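Local structure of centrosomal protein 43 (Homo sapiens, 2D68) at residues L24-L29 against A39-E44; R59-I64 against G72-E77. The protein is required to tether microtubules to the centrosome and for cilia to form, and pairs with a second copy of itself through this N-terminal domain. One frame throughout, in Å; residues are numbered along the deposited sequence.

Contact 1: residues L24-L29 against A39-E44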
ATOM      1  N   LEU B  24       4.793   3.128   2.035  1.00  7.52           N
ATOM      2  CA  LEU B  24       3.539   3.664   1.474  1.00  7.03           C
ATOM      3  C   LEU B  24       2.314   2.926   2.002  1.00  7.65           C
ATOM      4  O   LEU B  24       1.257   3.541   2.248  1.00  8.24           O
ATOM      5  CB  LEU B  24       3.560   3.621  -0.056  1.00  8.26           C
ATOM      6  CG  LEU B  24       4.451   4.663  -0.728  1.00  8.08           C
ATOM      7  CD1 LEU B  24       4.731   4.239  -2.169  1.00  9.34           C
ATOM      8  CD2 LEU B  24       3.845   6.074  -0.670  1.00  8.41           C
ATOM      9  N   VAL B  25       2.429   1.611   2.163  1.00  7.60           N
ATOM     10  CA  VAL B  25       1.346   0.827   2.768  1.00  7.43           C
ATOM     11  C   VAL B  25       1.093   1.266   4.222  1.00  7.34           C
ATOM     12  O   VAL B  25      -0.057   1.547   4.593  1.00  7.84           O
ATOM     13  CB  VAL B  25       1.640  -0.679   2.661  1.00  6.91           C
ATOM     14  CG1 VAL B  25       0.571  -1.514   3.429  1.00  8.51           C
ATOM     15  CG2 VAL B  25       1.648  -1.105   1.193  1.00  7.91           C
ATOM     16  N   ALA B  26       2.151   1.379   5.024  1.00  7.25           N
ATOM     17  CA  ALA B  26       1.998   1.861   6.406  1.00  8.03           C
ATOM     18  C   ALA B  26       1.370   3.262   6.447  1.00  8.10           C
ATOM     19  O   ALA B  26       0.515   3.531   7.302  1.00  8.69           O
ATOM     20  CB  ALA B  26       3.330   1.823   7.140  1.00  8.57           C
ATOM     21  N   GLU B  27       1.754   4.133   5.504  1.00  7.54           N
ATOM     22  CA  GLU B  27       1.212   5.491   5.486  1.00  7.38           C
ATOM     23  C   GLU B  27      -0.275   5.474   5.164  1.00  8.05           C
ATOM     24  O   GLU B  27      -1.025   6.261   5.711  1.00  8.45           O
ATOM     25  CB  GLU B  27       1.978   6.402   4.516  1.00  7.92           C
ATOM     26  CG  GLU B  27       1.695   7.918   4.756  1.00  9.24           C
ATOM     27  CD  GLU B  27       0.484   8.465   3.992  1.00 12.30           C
ATOM     28  OE1 GLU B  27       0.160   7.951   2.906  1.00 11.78           O
ATOM     29  OE2 GLU B  27      -0.131   9.432   4.480  1.00 13.00           O
ATOM     30  N   PHE B  28      -0.694   4.574   4.280  1.00  7.81           N
ATOM     31  CA  PHE B  28      -2.106   4.410   4.005  1.00  7.75           C
ATOM     32  C   PHE B  28      -2.866   4.021   5.288  1.00  8.01           C
ATOM     33  O   PHE B  28      -3.910   4.594   5.596  1.00  8.15           O
ATOM     34  CB  PHE B  28      -2.307   3.360   2.899  1.00  8.37           C
ATOM     35  CG  PHE B  28      -3.734   2.953   2.724  1.00  6.99           C
ATOM     36  CD1 PHE B  28      -4.555   3.601   1.815  1.00  8.59           C
ATOM     37  CD2 PHE B  28      -4.273   1.896   3.465  1.00  8.85           C
ATOM     38  CE1 PHE B  28      -5.894   3.226   1.682  1.00  9.13           C
ATOM     39  CE2 PHE B  28      -5.603   1.523   3.321  1.00  9.74           C
ATOM     40  CZ  PHE B  28      -6.408   2.191   2.427  1.00 10.76           C
ATOM     41  N   LEU B  29      -2.323   3.064   6.038  1.00  7.86           N
ATOM     42  CA  LEU B  29      -2.965   2.633   7.286  1.00  8.96           C
ATOM     43  C   LEU B  29      -3.049   3.790   8.267  1.00  9.47           C
ATOM     44  O   LEU B  29      -4.092   4.013   8.909  1.00 10.02           O
ATOM     45  CB  LEU B  29      -2.217   1.438   7.902  1.00  8.97           C
ATOM     46  CG  LEU B  29      -2.119   0.185   7.037  1.00  9.35           C
ATOM     47  CD1 LEU B  29      -1.209  -0.845   7.765  1.00  9.49           C
ATOM     48  CD2 LEU B  29      -3.489  -0.423   6.766  1.00 10.27           C
ATOM     49  N   ALA B  39      -1.179  -1.987  14.440  1.00 10.94           N
ATOM     50  CA  ALA B  39      -0.708  -2.671  15.640  1.00 11.17           C
ATOM     51  C   ALA B  39      -0.273  -4.111  15.356  1.00 10.61           C
ATOM     52  O   ALA B  39       0.585  -4.651  16.065  1.00 10.49           O
ATOM     53  CB  ALA B  39      -1.791  -2.642  16.700  1.00 11.53           C
ATOM     54  N   VAL B  40      -0.893  -4.734  14.350  1.00 10.97           N
ATOM     55  CA  VAL B  40      -0.507  -6.094  13.926  1.00 11.36           C
ATOM     56  C   VAL B  40       0.521  -6.061  12.798  1.00 11.70           C
ATOM     57  O   VAL B  40       1.471  -6.859  12.779  1.00 10.22           O
ATOM     58  CB  VAL B  40      -1.752  -6.915  13.520  1.00 12.32           C
ATOM     59  CG1 VAL B  40      -1.383  -8.316  13.027  1.00 13.55           C
ATOM     60  CG2 VAL B  40      -2.683  -7.030  14.695  1.00 13.52           C
ATOM     61  N   PHE B  41       0.337  -5.127  11.868  1.00 10.50           N
ATOM     62  CA  PHE B  41       1.295  -4.920  10.760  1.00 10.40           C
ATOM     63  C   PHE B  41       2.740  -4.764  11.232  1.00 10.48           C
ATOM     64  O   PHE B  41       3.655  -5.387  10.689  1.00 10.57           O
ATOM     65  CB  PHE B  41       0.874  -3.688   9.959  1.00 10.92           C
ATOM     66  CG  PHE B  41       1.751  -3.380   8.762  1.00 10.56           C
ATOM     67  CD1 PHE B  41       1.500  -3.969   7.531  1.00 11.33           C
ATOM     68  CD2 PHE B  41       2.801  -2.463   8.870  1.00 12.38           C
ATOM     69  CE1 PHE B  41       2.287  -3.661   6.408  1.00 13.19           C
ATOM     70  CE2 PHE B  41       3.597  -2.156   7.757  1.00 13.55           C
ATOM     71  CZ  PHE B  41       3.338  -2.758   6.530  1.00 11.62           C
ATOM     72  N   GLN B  42       2.944  -3.928  12.240  1.00 10.78           N
ATOM     73  CA  GLN B  42       4.300  -3.660  12.705  1.00 11.67           C
ATOM     74  C   GLN B  42       5.043  -4.907  13.236  1.00 11.93           C
ATOM     75  O   GLN B  42       6.146  -5.209  12.760  1.00 11.50           O
ATOM     76  CB  GLN B  42       4.311  -2.463  13.638  1.00 12.37           C
ATOM     77  CG  GLN B  42       3.870  -1.185  12.896  1.00 14.40           C
ATOM     78  CD  GLN B  42       4.120   0.076  13.678  1.00 17.58           C
ATOM     79  OE1 GLN B  42       3.908   0.126  14.898  1.00 22.53           O
ATOM     80  NE2 GLN B  42       4.552   1.124  12.977  1.00 22.21           N
ATOM     81  N   PRO B  43       4.454  -5.652  14.198  1.00 12.26           N
ATOM     82  CA  PRO B  43       5.178  -6.874  14.577  1.00 12.33           C
ATOM     83  C   PRO B  43       5.235  -7.920  13.453  1.00 12.09           C
ATOM     84  O   PRO B  43       6.238  -8.631  13.332  1.00 13.68           O
ATOM     85  CB  PRO B  43       4.379  -7.427  15.779  1.00 12.19           C
ATOM     86  CG  PRO B  43       3.052  -6.789  15.697  1.00 13.49           C
ATOM     87  CD  PRO B  43       3.232  -5.462  14.999  1.00 13.10           C
ATOM     88  N   GLU B  44       4.198  -8.005  12.624  1.00 12.17           N
ATOM     89  CA  GLU B  44       4.171  -9.048  11.593  1.00 12.04           C
ATOM     90  C   GLU B  44       5.217  -8.826  10.493  1.00 11.91           C
ATOM     91  O   GLU B  44       5.684  -9.781   9.855  1.00 13.22           O
ATOM     92  CB  GLU B  44       2.775  -9.232  10.995  1.00 12.41           C
ATOM     93  CG  GLU B  44       2.557 -10.653  10.459  1.00 12.63           C
ATOM     94  CD  GLU B  44       1.150 -10.948   9.944  1.00 12.59           C
ATOM     95  OE1 GLU B  44       0.435 -10.034   9.488  1.00 13.08           O
ATOM     96  OE2 GLU B  44       0.770 -12.129   9.988  1.00 13.26           O
TER
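Phe41 reaches from helix 35-45 into the side of helix 16-31 and meets Val25, Ala26 and Leu29, three residues on one face of that helix. Its CG lies anti to the backbone N (chi1 -178°), which turns the ring toward helix 16-31. Followed outward, CB comes first and lies 4.2 Å from Leu29 CD1. At CG the same methyl is 4.0 Å away, and CD1 of the ring also touches it, so Leu29 CD1 sits over one face of the ring at its root. Farther along, Phe41 CE1 meets Val25 CG1 at 4.1 Å, the valine side chain crossing the phenylalanine at about a right angle. CE2 rests 4.0 Å from Ala26 CB, where the helix backbone has come close enough for a lone methyl to suffice; both methyls come in obliquely to the ring. The short segments run nearly antiparallel, at 159°, with their axes 11.3 Å apart, a gap that the one ring bridges. With an alanine at Phe41 the ring is gone, and the two helices would probably lose the group that spans them, leaving Val25, Ala26 and Leu29 without their common partner. Both segments belong to the LisH motif, a helical dimerisation element, and the second subunit adds to the same neighbourhood: its Leu75 packs on Val25, and Glu44 hydrogen-bonds to its Phe36 and Thr37. Between the two segments no hydrogen bond is made and every touching atom is carbon, so the contact is apolar and depends on how closely one buried ring fits three aliphatic side chains.

Contact 2: residues R59-I64 against G72-E77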
ATOM      1  N   ARG B  59       9.070  13.332  -0.599  1.00 12.15           N
ATOM      2  CA  ARG B  59      10.363  13.829  -1.077  1.00 13.79           C
ATOM      3  C   ARG B  59      11.038  12.827  -2.024  1.00 13.56           C
ATOM      4  O   ARG B  59      11.497  13.194  -3.118  1.00 13.98           O
ATOM      5  CB  ARG B  59      11.269  14.167   0.113  1.00 14.07           C
ATOM      6  CG  ARG B  59      12.544  14.947  -0.221  1.00 14.94           C
ATOM      7  CD  ARG B  59      13.385  15.180   1.051  1.00 16.45           C
ATOM      8  NE  ARG B  59      12.519  15.515   2.164  1.00 19.76           N
ATOM      9  CZ  ARG B  59      12.378  14.823   3.298  1.00 18.08           C
ATOM     10  NH1 ARG B  59      13.099  13.734   3.569  1.00 16.80           N
ATOM     11  NH2 ARG B  59      11.508  15.262   4.190  1.00 18.28           N
ATOM     12  N   ASP B  60      11.052  11.557  -1.624  1.00 14.42           N
ATOM     13  CA  ASP B  60      11.635  10.487  -2.412  1.00 15.56           C
ATOM     14  C   ASP B  60      10.966  10.353  -3.777  1.00 15.06           C
ATOM     15  O   ASP B  60      11.634  10.145  -4.797  1.00 16.55           O
ATOM     16  CB  ASP B  60      11.471   9.171  -1.665  1.00 16.83           C
ATOM     17  CG  ASP B  60      12.776   8.596  -1.183  1.00 21.56           C
ATOM     18  OD1 ASP B  60      12.823   7.348  -1.080  1.00 26.39           O
ATOM     19  OD2 ASP B  60      13.737   9.353  -0.919  1.00 25.75           O
ATOM     20  N   LEU B  61       9.641  10.467  -3.783  1.00 14.45           N
ATOM     21  CA  LEU B  61       8.832  10.285  -4.987  1.00 13.82           C
ATOM     22  C   LEU B  61       8.744  11.553  -5.853  1.00 14.38           C
ATOM     23  O   LEU B  61       8.232  11.520  -6.978  1.00 14.98           O
ATOM     24  CB  LEU B  61       7.423   9.839  -4.597  1.00 14.18           C
ATOM     25  CG  LEU B  61       7.290   8.446  -3.986  1.00 13.01           C
ATOM     26  CD1 LEU B  61       5.991   8.337  -3.239  1.00 13.27           C
ATOM     27  CD2 LEU B  61       7.343   7.384  -5.086  1.00 14.06           C
ATOM     28  N   GLY B  62       9.220  12.672  -5.316  1.00 14.14           N
ATOM     29  CA  GLY B  62       9.161  13.950  -6.043  1.00 14.28           C
ATOM     30  C   GLY B  62       7.801  14.612  -5.969  1.00 14.71           C
ATOM     31  O   GLY B  62       7.502  15.543  -6.741  1.00 16.50           O
ATOM     32  N   ILE B  63       6.969  14.158  -5.034  1.00 13.59           N
ATOM     33  CA  ILE B  63       5.644  14.741  -4.824  1.00 13.70           C
ATOM     34  C   ILE B  63       5.726  15.981  -3.934  1.00 14.62           C
ATOM     35  O   ILE B  63       6.354  15.960  -2.875  1.00 14.63           O
ATOM     36  CB  ILE B  63       4.668  13.682  -4.249  1.00 13.35           C
ATOM     37  CG1 ILE B  63       4.448  12.592  -5.312  1.00 12.27           C
ATOM     38  CG2 ILE B  63       3.358  14.305  -3.792  1.00 13.63           C
ATOM     39  CD1 ILE B  63       3.829  11.308  -4.787  1.00 12.56           C
ATOM     40  N   ILE B  64       5.100  17.070  -4.378  1.00 14.95           N
ATOM     41  CA  ILE B  64       5.065  18.317  -3.603  1.00 15.77           C
ATOM     42  C   ILE B  64       3.721  18.394  -2.868  1.00 15.93           C
ATOM     43  O   ILE B  64       2.667  18.411  -3.505  1.00 16.72           O
ATOM     44  CB  ILE B  64       5.237  19.569  -4.521  1.00 15.63           C
ATOM     45  CG1 ILE B  64       6.498  19.467  -5.387  1.00 15.36           C
ATOM     46  CG2 ILE B  64       5.227  20.859  -3.694  1.00 17.11           C
ATOM     47  CD1 ILE B  64       6.444  20.319  -6.664  1.00 17.33           C
ATOM     48  N   GLY B  72      -5.548  13.139   0.867  1.00 10.05           N
ATOM     49  CA  GLY B  72      -5.563  11.695   0.606  1.00  9.13           C
ATOM     50  C   GLY B  72      -4.269  11.040   1.041  1.00  7.95           C
ATOM     51  O   GLY B  72      -3.286  11.727   1.300  1.00  8.42           O
ATOM     52  N   PRO B  73      -4.256   9.701   1.117  1.00  8.47           N
ATOM     53  CA  PRO B  73      -2.998   9.019   1.422  1.00  8.17           C
ATOM     54  C   PRO B  73      -2.049   9.230   0.243  1.00  8.75           C
ATOM     55  O   PRO B  73      -2.494   9.543  -0.870  1.00  9.24           O
ATOM     56  CB  PRO B  73      -3.407   7.538   1.540  1.00  8.68           C
ATOM     57  CG  PRO B  73      -4.610   7.450   0.601  1.00  8.81           C
ATOM     58  CD  PRO B  73      -5.346   8.761   0.832  1.00  8.56           C
ATOM     59  N   LEU B  74      -0.754   9.091   0.474  1.00  9.12           N
ATOM     60  CA  LEU B  74       0.189   9.341  -0.599  1.00  9.60           C
ATOM     61  C   LEU B  74      -0.018   8.376  -1.779  1.00  8.88           C
ATOM     62  O   LEU B  74       0.171   8.752  -2.937  1.00  8.88           O
ATOM     63  CB  LEU B  74       1.619   9.302  -0.055  1.00 11.20           C
ATOM     64  CG  LEU B  74       2.616  10.140  -0.825  1.00 14.81           C
ATOM     65  CD1 LEU B  74       2.240  11.620  -0.769  1.00 14.95           C
ATOM     66  CD2 LEU B  74       4.004   9.911  -0.215  1.00 15.63           C
ATOM     67  N   LEU B  75      -0.407   7.130  -1.496  1.00  8.32           N
ATOM     68  CA  LEU B  75      -0.676   6.159  -2.570  1.00  9.23           C
ATOM     69  C   LEU B  75      -1.770   6.630  -3.513  1.00  9.18           C
ATOM     70  O   LEU B  75      -1.806   6.246  -4.678  1.00  9.37           O
ATOM     71  CB  LEU B  75      -1.046   4.791  -1.993  1.00 10.04           C
ATOM     72  CG  LEU B  75       0.123   3.891  -1.622  1.00  9.73           C
ATOM     73  CD1 LEU B  75      -0.350   2.643  -0.880  1.00 11.30           C
ATOM     74  CD2 LEU B  75       0.938   3.500  -2.876  1.00  9.67           C
ATOM     75  N   LEU B  76      -2.686   7.469  -3.019  1.00  9.16           N
ATOM     76  CA  LEU B  76      -3.683   8.029  -3.938  1.00  9.25           C
ATOM     77  C   LEU B  76      -3.005   8.841  -5.053  1.00  9.65           C
ATOM     78  O   LEU B  76      -3.382   8.740  -6.236  1.00 10.10           O
ATOM     79  CB  LEU B  76      -4.701   8.882  -3.183  1.00  9.61           C
ATOM     80  CG  LEU B  76      -5.755   9.475  -4.130  1.00  9.63           C
ATOM     81  CD1 LEU B  76      -6.542   8.421  -4.845  1.00  9.13           C
ATOM     82  CD2 LEU B  76      -6.677  10.411  -3.355  1.00 10.12           C
ATOM     83  N   GLU B  77      -2.011   9.646  -4.687  1.00  9.20           N
ATOM     84  CA  GLU B  77      -1.317  10.477  -5.665  1.00  9.19           C
ATOM     85  C   GLU B  77      -0.471   9.627  -6.603  1.00  9.63           C
ATOM     86  O   GLU B  77      -0.413   9.865  -7.826  1.00 10.06           O
ATOM     87  CB  GLU B  77      -0.448  11.514  -4.952  1.00  9.95           C
ATOM     88  CG  GLU B  77       0.143  12.543  -5.907  1.00 11.26           C
ATOM     89  CD  GLU B  77      -0.871  13.522  -6.511  1.00 12.80           C
ATOM     90  OE1 GLU B  77      -2.100  13.333  -6.423  1.00 12.28           O
ATOM     91  OE2 GLU B  77      -0.406  14.512  -7.097  1.00 13.89           O
TER
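Leu61 and Ile63 approach Leu74 from the end of helix 54-61 and the loop just beyond it, and the meeting is chiefly one of methyl groups. Leu74 divides its two branches between them: CD2 lies 3.9 Å from Leu61 CD1, while CD1 lies 4.2 Å from Ile63 CG2. In each pair the two side chains point opposite ways and lie alongside one another. With its CG anti to the backbone N (chi1 -153°), Leu74 extends across to present both methyls.

A second kind of contact pairs hydrocarbon with the stem of an acid. Ile63 CD1 touches Glu77 CG at 4.0 Å; the glutamate carboxylate has its own partner in Arg80, with which OE2 forms a salt bridge. Ile63 thus uses its two branches on residues one helical turn apart, CG2 on Leu74 and CD1 on Glu77.

The backbone turns between Leu61 and Ile63: Gly62, with positive phi, closes helix 54-61 in a Schellman motif, and both flanking side chains reach Leu74.

Leu74 also packs on Leu57 and Ala58 of helix 54-61, while Leu61 lies on Leu20 of helix 16-31 and meets Ile79 of the second subunit, whose Trp82 NE1 donates to Leu61 O. The contact therefore joins the C-terminal end of helix 54-61, with the loop after it, to helix 74-80, beside helix 16-31 and the dimer partner.

From the N terminus, the chain passes helix 7-13, runs through helix 16-31 and turns back into helix 35-45, closing contact 1 as a helix hairpin. Only afterwards does helix 54-61 begin; contact 2 then closes the loop that carries helix 67-70 and returns the chain to helix 74-80. The two closures follow in series, neither nested nor crossed, with centres about 17 Å apart on opposite sides of the chain's centre. Helix 16-31 joins them: Glu27 OE1 probably accepts a hydrogen bond from Leu74 N at 2.8 Å, and Leu24 CD2 packs on Leu74 CD2. Both contacts also touch the second subunit, so the same helices take part in the packing within each chain and in the dimer.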